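Local coordinates for putative Lipoprotein (Shewanella oneidensis, PDB 3U24), which is a putative lipoprotein of unknown function that binds zinc and calcium ions and belongs to the DUF885 family of the peptidase MA clan, at residues L96-W106 with L245-Q255. Numbering follows the deposited sequence.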
# COMPACT_ATOMS: atom_id res chain seq x y z
N LEU A 96 -1.05 -0.99 -18.48
CA LEU A 96 -1.70 -1.22 -17.22
C LEU A 96 -2.90 -2.16 -17.40
O LEU A 96 -3.07 -3.07 -16.61
CB LEU A 96 -2.13 0.09 -16.60
CG LEU A 96 -1.03 1.01 -16.07
CD1 LEU A 96 -1.73 2.28 -15.53
CD2 LEU A 96 -0.11 0.35 -15.01
N ILE A 97 -3.71 -1.96 -18.44
CA ILE A 97 -4.80 -2.85 -18.71
C ILE A 97 -4.32 -4.28 -19.05
O ILE A 97 -4.83 -5.27 -18.49
CB ILE A 97 -5.73 -2.30 -19.83
CG1 ILE A 97 -6.52 -1.08 -19.30
CG2 ILE A 97 -6.68 -3.36 -20.32
CD1 ILE A 97 -7.20 -0.26 -20.41
N ASP A 98 -3.35 -4.40 -19.94
CA ASP A 98 -2.83 -5.71 -20.33
C ASP A 98 -2.34 -6.52 -19.10
O ASP A 98 -2.70 -7.68 -18.91
CB ASP A 98 -1.70 -5.52 -21.30
CG ASP A 98 -1.40 -6.76 -22.10
OD1 ASP A 98 -2.30 -7.57 -22.37
OD2 ASP A 98 -0.25 -6.91 -22.52
N ASN A 99 -1.50 -5.88 -18.30
CA ASN A 99 -0.99 -6.46 -17.10
C ASN A 99 -2.10 -6.82 -16.07
O ASN A 99 -2.05 -7.87 -15.47
CB ASN A 99 0.01 -5.50 -16.42
CG ASN A 99 0.71 -6.16 -15.25
OD1 ASN A 99 1.45 -7.11 -15.43
ND2 ASN A 99 0.43 -5.70 -14.04
N LEU A 100 -3.06 -5.92 -15.85
CA LEU A 100 -4.16 -6.24 -14.97
C LEU A 100 -4.90 -7.50 -15.47
O LEU A 100 -5.19 -8.42 -14.69
CB LEU A 100 -5.14 -5.07 -14.88
CG LEU A 100 -6.42 -5.30 -14.08
CD1 LEU A 100 -6.06 -5.36 -12.60
CD2 LEU A 100 -7.41 -4.19 -14.42
N LEU A 101 -5.18 -7.54 -16.77
CA LEU A 101 -5.84 -8.70 -17.35
C LEU A 101 -5.02 -9.99 -17.14
O LEU A 101 -5.55 -11.02 -16.69
CB LEU A 101 -6.23 -8.47 -18.83
CG LEU A 101 -7.33 -7.42 -19.12
CD1 LEU A 101 -7.51 -7.15 -20.63
CD2 LEU A 101 -8.66 -7.79 -18.48
N SER A 102 -3.74 -9.97 -17.45
CA SER A 102 -2.93 -11.17 -17.29
C SER A 102 -2.89 -11.59 -15.84
O SER A 102 -2.92 -12.77 -15.53
CB SER A 102 -1.49 -10.96 -17.81
OG SER A 102 -1.52 -10.80 -19.21
N SER A 103 -2.84 -10.65 -14.94
CA SER A 103 -2.75 -11.03 -13.55
C SER A 103 -4.07 -11.57 -13.00
O SER A 103 -4.05 -12.42 -12.15
CB SER A 103 -2.22 -9.88 -12.71
OG SER A 103 -3.23 -8.93 -12.57
N MSE A 104 -5.19 -11.08 -13.48
CA MSE A 104 -6.50 -11.70 -13.14
C MSE A 104 -6.57 -13.16 -13.54
O MSE A 104 -6.97 -14.02 -12.72
CB MSE A 104 -7.69 -10.93 -13.73
CG MSE A 104 -7.89 -9.52 -13.13
SE MSE A 104 -9.08 -8.34 -14.17
CE MSE A 104 -10.67 -9.46 -14.03
N ALA A 105 -6.20 -13.46 -14.78
CA ALA A 105 -6.22 -14.82 -15.28
C ALA A 105 -5.31 -15.71 -14.42
O ALA A 105 -5.68 -16.83 -14.04
CB ALA A 105 -5.80 -14.88 -16.75
N TRP A 106 -4.12 -15.20 -14.16
CA TRP A 106 -3.12 -15.93 -13.43
C TRP A 106 -3.54 -16.18 -12.00
O TRP A 106 -3.27 -17.24 -11.51
CB TRP A 106 -1.79 -15.19 -13.49
CG TRP A 106 -0.71 -15.71 -12.56
CD1 TRP A 106 0.24 -16.71 -12.83
CD2 TRP A 106 -0.44 -15.28 -11.19
NE1 TRP A 106 1.06 -16.88 -11.74
CE2 TRP A 106 0.72 -16.04 -10.75
CE3 TRP A 106 -0.97 -14.30 -10.35
CZ2 TRP A 106 1.28 -15.85 -9.48
CZ3 TRP A 106 -0.40 -14.11 -9.06
CH2 TRP A 106 0.69 -14.89 -8.64
N LEU A 245 5.94 -18.83 -7.95
CA LEU A 245 4.81 -17.94 -7.73
C LEU A 245 5.25 -16.53 -7.31
O LEU A 245 4.61 -15.54 -7.68
CB LEU A 245 3.81 -18.52 -6.73
CG LEU A 245 3.08 -19.79 -7.18
CD1 LEU A 245 2.25 -20.37 -6.02
CD2 LEU A 245 2.18 -19.54 -8.39
N TYR A 246 6.36 -16.44 -6.58
CA TYR A 246 6.81 -15.18 -6.03
C TYR A 246 7.28 -14.30 -7.17
O TYR A 246 6.85 -13.16 -7.28
CB TYR A 246 7.89 -15.37 -4.98
CG TYR A 246 8.19 -14.12 -4.19
CD1 TYR A 246 9.11 -13.20 -4.66
CD2 TYR A 246 7.59 -13.88 -2.97
CE1 TYR A 246 9.42 -12.06 -3.97
CE2 TYR A 246 7.88 -12.74 -2.26
CZ TYR A 246 8.82 -11.82 -2.78
OH TYR A 246 9.16 -10.66 -2.11
N GLU A 247 8.12 -14.84 -8.04
CA GLU A 247 8.56 -14.11 -9.21
C GLU A 247 7.40 -13.67 -10.11
O GLU A 247 7.40 -12.54 -10.61
CB GLU A 247 9.54 -14.93 -10.02
CG GLU A 247 10.90 -15.16 -9.34
CD GLU A 247 11.78 -13.91 -9.33
OE1 GLU A 247 11.36 -12.83 -9.85
OE2 GLU A 247 12.90 -13.99 -8.77
N GLN A 248 6.42 -14.55 -10.34
CA GLN A 248 5.30 -14.19 -11.20
C GLN A 248 4.52 -13.07 -10.49
O GLN A 248 4.17 -12.07 -11.13
CB GLN A 248 4.38 -15.40 -11.57
CG GLN A 248 5.01 -16.43 -12.50
CD GLN A 248 4.31 -17.84 -12.62
OE1 GLN A 248 3.52 -18.28 -11.78
NE2 GLN A 248 4.66 -18.56 -13.69
N LYS A 249 4.27 -13.21 -9.18
CA LYS A 249 3.51 -12.17 -8.47
C LYS A 249 4.25 -10.82 -8.47
O LYS A 249 3.64 -9.77 -8.62
CB LYS A 249 3.19 -12.58 -7.03
CG LYS A 249 2.21 -11.66 -6.28
CD LYS A 249 1.70 -12.33 -4.99
CE LYS A 249 0.48 -11.67 -4.35
NZ LYS A 249 0.72 -10.29 -3.93
N PHE A 250 5.55 -10.90 -8.25
CA PHE A 250 6.42 -9.74 -8.26
C PHE A 250 6.34 -9.09 -9.63
O PHE A 250 6.12 -7.89 -9.68
CB PHE A 250 7.85 -10.16 -7.91
CG PHE A 250 8.85 -9.05 -7.87
CD1 PHE A 250 9.02 -8.29 -6.74
CD2 PHE A 250 9.68 -8.80 -8.96
CE1 PHE A 250 9.97 -7.27 -6.70
CE2 PHE A 250 10.62 -7.78 -8.93
CZ PHE A 250 10.75 -7.00 -7.81
N ALA A 251 6.39 -9.84 -10.72
CA ALA A 251 6.27 -9.21 -12.06
C ALA A 251 4.91 -8.51 -12.23
O ALA A 251 4.89 -7.38 -12.70
CB ALA A 251 6.52 -10.20 -13.18
N PHE A 252 3.80 -9.13 -11.81
CA PHE A 252 2.48 -8.54 -12.01
C PHE A 252 2.20 -7.33 -11.10
O PHE A 252 1.66 -6.32 -11.56
CB PHE A 252 1.32 -9.55 -11.80
CG PHE A 252 1.17 -10.57 -12.89
CD1 PHE A 252 1.10 -10.17 -14.23
CD2 PHE A 252 1.06 -11.91 -12.59
CE1 PHE A 252 0.94 -11.09 -15.23
CE2 PHE A 252 0.91 -12.86 -13.59
CZ PHE A 252 0.86 -12.44 -14.92
N ASP A 253 2.59 -7.43 -9.82
CA ASP A 253 2.30 -6.38 -8.85
C ASP A 253 3.24 -5.19 -8.99
O ASP A 253 2.80 -4.04 -8.94
CB ASP A 253 2.44 -6.92 -7.41
CG ASP A 253 1.34 -7.91 -7.02
OD1 ASP A 253 0.40 -8.13 -7.82
OD2 ASP A 253 1.41 -8.46 -5.87
N ILE A 254 4.55 -5.44 -9.12
CA ILE A 254 5.56 -4.37 -9.07
C ILE A 254 5.91 -3.86 -10.47
O ILE A 254 6.09 -2.68 -10.69
CB ILE A 254 6.82 -4.91 -8.40
CG1 ILE A 254 6.50 -5.45 -6.99
CG2 ILE A 254 7.92 -3.87 -8.32
CD1 ILE A 254 5.94 -4.44 -5.99
N GLN A 255 5.95 -4.77 -11.43
CA GLN A 255 6.28 -4.45 -12.80
C GLN A 255 7.64 -3.80 -12.89
O GLN A 255 7.85 -2.88 -13.65
CB GLN A 255 5.19 -3.61 -13.47
CG GLN A 255 3.85 -4.29 -13.60
CD GLN A 255 2.85 -3.48 -14.41
OE1 GLN A 255 1.96 -2.81 -13.85
NE2 GLN A 255 2.97 -3.55 -15.71
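Ser103 and Phe252 mark where helices 88-111 and 243-254 come together, their CA atoms 6.0 Å apart; the local axes run roughly antiparallel, at 147°, and approach to 9.8 Å. A small serine suits this place: its CB lies over the face of the Phe252 ring in a CH-pi contact, while its OG turns back to bond Leu100 O within its own helix. Phe252 fills the hole among Asn99, Ser102, Ser103 and Trp106, and its CE2 rests 3.4 Å from Trp106 CG, over one indole face, the five-membered ring of Trp106 and the Phe252 ring inclined at 54°. Trp106 is the reciprocal knob. With CG anti to the backbone N (chi1 170°), its indole reaches across to Leu245, Gln248 and Lys249. Trp106 NE1 donates a hydrogen bond to Gln248 OE1 (2.8 Å); the oxygen lies near the indole plane, whereas the donor stands above the Gln248 amide plane. Replacing Trp106 with an alanine would probably leave Gln248 OE1 without this donor and open a gap beside Phe252 and Lys249. Toward the C-terminal end of helix 243-254, Asn99 ND2 bonds Phe252 O at 2.8 Å, in the carbonyl plane on a lone pair, and the amide of Gln255, the first residue to leave helical geometry, stacks nearly parallel on that of Asn99. Thus aromatic knobs fill the interface, while two side-chain N-H donors tie the helices at separate points and probably help to hold the pairing.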